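Local structure of GlcNAc Inducible Gene 2, GIG2 (Candida albicans, 6AKZ) at residues E108-H113 with S126-F131. The protein binds a ferric ion and is probably an oxygenase of the DUF1479 (Gig2-like) family within the cupin clan, its gene being inducible by GlcNAc. Numbering follows the deposited sequence.
Sequences EFCKTH and SWYNVF
The ring of Phe109 meets CG2 of Val130 obliquely, with Phe109 CE1 and Val130 CG2 3.6 Å apart. One face of the Phe109 ring is covered by the imidazole of His113, whose ND1 lies 3.5 Å above the ring centre. The ring of Tyr128 receives the sulfur of Cys110, also at a slant. Cys110 SG is 4.8 Å from the centroid of the Tyr128 ring and 48° off its normal. This is a sulfur-aromatic contact, closest at Tyr128 CD2, which lies 3.9 Å from Cys110 SG. The same sulfur approaches CG1 of Val130 more loosely, so the two methyls of Val130 serve different partners.

Phe109 CG is anti to the backbone N (chi1 -177°), which sends the ring out from the helix toward Val130. His113 is fixed by a hydrogen bond from ND1 to Phe109 O (2.9 Å, N-H...O angle 153°). That oxygen lies almost in the imidazole plane, and it also accepts from Thr112 N. The bond limits the rotation of the imidazole and keeps it over the phenyl ring. Phe414 meets the His113 ring with nearly parallel planes. Thr112 OG1 donates to Glu108 O.

The contact across the segments is small and apolar, away from the iron site. Tyr128 OH is hydrogen-bonded to Asn123 N. This is plain packing of the C-terminal part of helix 96-112 against outermost strand 127-128 of the main sheet and the residues after it. Strand 178-181 pairs antiparallel with that strand, and its Ile178 touches both Tyr128 and Val130.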
ATOM      1  N   GLU A 108      12.909   7.848  23.464  1.00 17.56           N
ATOM      2  CA  GLU A 108      13.224   7.224  24.783  1.00 21.48           C
ATOM      3  C   GLU A 108      13.130   5.702  24.786  1.00 21.74           C
ATOM      4  O   GLU A 108      13.957   5.003  25.414  1.00 21.22           O
ATOM      5  CB  GLU A 108      12.334   7.781  25.853  1.00 24.94           C
ATOM      6  CG  GLU A 108      12.531   7.130  27.230  1.00 36.40           C
ATOM      7  CD  GLU A 108      11.715   7.830  28.299  1.00 43.43           C
ATOM      8  OE1 GLU A 108      11.718   9.101  28.265  1.00 51.74           O
ATOM      9  OE2 GLU A 108      11.098   7.113  29.153  1.00 45.33           O
ATOM     10  N   PHE A 109      12.045   5.187  24.206  1.00 20.07           N
ATOM     11  CA  PHE A 109      11.889   3.768  24.126  1.00 21.72           C
ATOM     12  C   PHE A 109      13.042   3.204  23.355  1.00 21.11           C
ATOM     13  O   PHE A 109      13.633   2.241  23.782  1.00 21.61           O
ATOM     14  CB  PHE A 109      10.547   3.389  23.393  1.00 21.63           C
ATOM     15  CG  PHE A 109      10.298   1.902  23.337  1.00 23.10           C
ATOM     16  CD1 PHE A 109      10.922   1.101  22.392  1.00 22.67           C
ATOM     17  CD2 PHE A 109       9.425   1.307  24.254  1.00 23.80           C
ATOM     18  CE1 PHE A 109      10.670  -0.244  22.340  1.00 23.55           C
ATOM     19  CE2 PHE A 109       9.201  -0.060  24.214  1.00 23.49           C
ATOM     20  CZ  PHE A 109       9.851  -0.830  23.264  1.00 23.07           C
ATOM     21  N   CYS A 110      13.366   3.758  22.207  1.00 20.67           N
ATOM     22  CA  CYS A 110      14.455   3.163  21.388  1.00 21.68           C
ATOM     23  C   CYS A 110      15.812   3.186  22.151  1.00 23.33           C
ATOM     24  O   CYS A 110      16.541   2.197  22.175  1.00 25.58           O
ATOM     25  CB  CYS A 110      14.563   3.806  20.042  1.00 24.07           C
ATOM     26  SG  CYS A 110      13.034   3.411  19.046  1.00 30.45           S
ATOM     27  N   LYS A 111      16.071   4.263  22.854  1.00 22.79           N
ATOM     28  CA  LYS A 111      17.331   4.381  23.621  1.00 24.17           C
ATOM     29  C   LYS A 111      17.434   3.425  24.843  1.00 27.37           C
ATOM     30  O   LYS A 111      18.540   3.158  25.340  1.00 30.19           O
ATOM     31  CB  LYS A 111      17.438   5.832  24.102  1.00 24.23           C
ATOM     32  CG  LYS A 111      17.738   6.790  22.980  1.00 24.27           C
ATOM     33  CD  LYS A 111      17.964   8.145  23.587  1.00 25.35           C
ATOM     34  CE  LYS A 111      18.295   9.164  22.516  1.00 26.73           C
ATOM     35  NZ  LYS A 111      18.341  10.501  23.120  1.00 28.33           N
ATOM     36  N   THR A 112      16.286   2.973  25.357  1.00 26.04           N
ATOM     37  CA  THR A 112      16.209   2.095  26.503  1.00 24.16           C
ATOM     38  C   THR A 112      15.906   0.648  26.098  1.00 27.46           C
ATOM     39  O   THR A 112      15.749  -0.216  26.956  1.00 30.53           O
ATOM     40  CB  THR A 112      15.175   2.594  27.564  1.00 24.34           C
ATOM     41  OG1 THR A 112      13.894   2.725  26.980  1.00 24.04           O
ATOM     42  CG2 THR A 112      15.600   3.930  28.145  1.00 26.77           C
ATOM     43  N   HIS A 113      15.809   0.373  24.799  1.00 26.28           N
ATOM     44  CA  HIS A 113      15.492  -0.974  24.327  1.00 25.26           C
ATOM     45  C   HIS A 113      16.266  -1.225  23.076  1.00 30.18           C
ATOM     46  O   HIS A 113      15.697  -1.245  21.979  1.00 31.93           O
ATOM     47  CB  HIS A 113      13.992  -1.129  24.045  1.00 25.32           C
ATOM     48  CG  HIS A 113      13.150  -0.964  25.242  1.00 24.53           C
ATOM     49  ND1 HIS A 113      12.647   0.249  25.627  1.00 27.92           N
ATOM     50  CD2 HIS A 113      12.737  -1.859  26.159  1.00 27.43           C
ATOM     51  CE1 HIS A 113      11.930   0.093  26.724  1.00 28.37           C
ATOM     52  NE2 HIS A 113      11.992  -1.175  27.082  1.00 26.27           N
ATOM     53  N   SER A 126      18.028   4.176   9.628  1.00 19.91           N
ATOM     54  CA  SER A 126      16.929   5.113   9.848  1.00 23.45           C
ATOM     55  C   SER A 126      15.601   4.408  10.135  1.00 20.17           C
ATOM     56  O   SER A 126      14.547   5.044  10.156  1.00 20.02           O
ATOM     57  CB  SER A 126      16.776   6.047   8.645  1.00 26.15           C
ATOM     58  OG  SER A 126      17.959   6.797   8.428  1.00 36.21           O
ATOM     59  N   TRP A 127      15.656   3.098  10.355  1.00 22.25           N
ATOM     60  CA  TRP A 127      14.459   2.309  10.641  1.00 25.56           C
ATOM     61  C   TRP A 127      14.536   1.703  12.039  1.00 23.04           C
ATOM     62  O   TRP A 127      15.559   1.130  12.414  1.00 25.62           O
ATOM     63  CB  TRP A 127      14.280   1.206   9.596  1.00 30.49           C
ATOM     64  CG  TRP A 127      14.128   1.723   8.198  1.00 35.31           C
ATOM     65  CD1 TRP A 127      15.126   1.950   7.295  1.00 41.40           C
ATOM     66  CD2 TRP A 127      12.904   2.078   7.543  1.00 36.16           C
ATOM     67  NE1 TRP A 127      14.599   2.425   6.118  1.00 46.26           N
ATOM     68  CE2 TRP A 127      13.238   2.513   6.245  1.00 44.04           C
ATOM     69  CE3 TRP A 127      11.560   2.072   7.928  1.00 37.80           C
ATOM     70  CZ2 TRP A 127      12.277   2.935   5.329  1.00 43.82           C
ATOM     71  CZ3 TRP A 127      10.608   2.493   7.017  1.00 44.57           C
ATOM     72  CH2 TRP A 127      10.970   2.918   5.733  1.00 40.54           C
ATOM     73  N   TYR A 128      13.462   1.833  12.813  1.00 20.06           N
ATOM     74  CA  TYR A 128      13.459   1.291  14.193  1.00 20.26           C
ATOM     75  C   TYR A 128      12.330   0.250  14.331  1.00 24.79           C
ATOM     76  O   TYR A 128      11.162   0.564  14.083  1.00 23.94           O
ATOM     77  CB  TYR A 128      13.238   2.443  15.146  1.00 21.92           C
ATOM     78  CG  TYR A 128      14.434   3.345  15.129  1.00 22.61           C
ATOM     79  CD1 TYR A 128      14.543   4.388  14.200  1.00 21.41           C
ATOM     80  CD2 TYR A 128      15.486   3.124  16.003  1.00 24.60           C
ATOM     81  CE1 TYR A 128      15.706   5.156  14.144  1.00 23.91           C
ATOM     82  CE2 TYR A 128      16.639   3.912  15.976  1.00 27.73           C
ATOM     83  CZ  TYR A 128      16.738   4.941  15.054  1.00 26.31           C
ATOM     84  OH  TYR A 128      17.863   5.718  15.014  1.00 24.67           O
ATOM     85  N   ASN A 129      12.681  -0.979  14.719  1.00 22.87           N
ATOM     86  CA  ASN A 129      11.753  -2.109  14.713  1.00 21.67           C
ATOM     87  C   ASN A 129      10.999  -2.137  16.033  1.00 21.25           C
ATOM     88  O   ASN A 129      11.172  -3.062  16.839  1.00 22.66           O
ATOM     89  CB  ASN A 129      12.504  -3.424  14.446  1.00 25.82           C
ATOM     90  CG  ASN A 129      12.987  -3.526  13.004  1.00 30.50           C
ATOM     91  OD1 ASN A 129      13.037  -2.544  12.297  1.00 36.49           O
ATOM     92  ND2 ASN A 129      13.274  -4.712  12.559  1.00 36.46           N
ATOM     93  N   VAL A 130      10.257  -1.065  16.279  1.00 17.63           N
ATOM     94  CA  VAL A 130       9.367  -0.941  17.376  1.00 19.15           C
ATOM     95  C   VAL A 130       7.961  -0.984  16.734  1.00 18.03           C
ATOM     96  O   VAL A 130       7.633  -0.228  15.784  1.00 15.06           O
ATOM     97  CB  VAL A 130       9.634   0.302  18.237  1.00 19.97           C
ATOM     98  CG1 VAL A 130       9.487   1.636  17.480  1.00 22.08           C
ATOM     99  CG2 VAL A 130       8.682   0.335  19.406  1.00 23.50           C
ATOM    100  N   PHE A 131       7.122  -1.858  17.260  1.00 16.92           N
ATOM    101  CA  PHE A 131       5.772  -2.067  16.711  1.00 17.91           C
ATOM    102  C   PHE A 131       4.603  -1.712  17.625  1.00 19.16           C
ATOM    103  O   PHE A 131       3.582  -1.172  17.116  1.00 16.84           O
ATOM    104  CB  PHE A 131       5.688  -3.513  16.253  1.00 18.45           C
ATOM    105  CG  PHE A 131       6.709  -3.858  15.208  1.00 16.68           C
ATOM    106  CD1 PHE A 131       6.526  -3.510  13.885  1.00 15.36           C
ATOM    107  CD2 PHE A 131       7.942  -4.446  15.576  1.00 17.41           C
ATOM    108  CE1 PHE A 131       7.450  -3.858  12.920  1.00 17.41           C
ATOM    109  CE2 PHE A 131       8.905  -4.770  14.620  1.00 16.93           C
ATOM    110  CZ  PHE A 131       8.658  -4.469  13.274  1.00 17.13           C
TER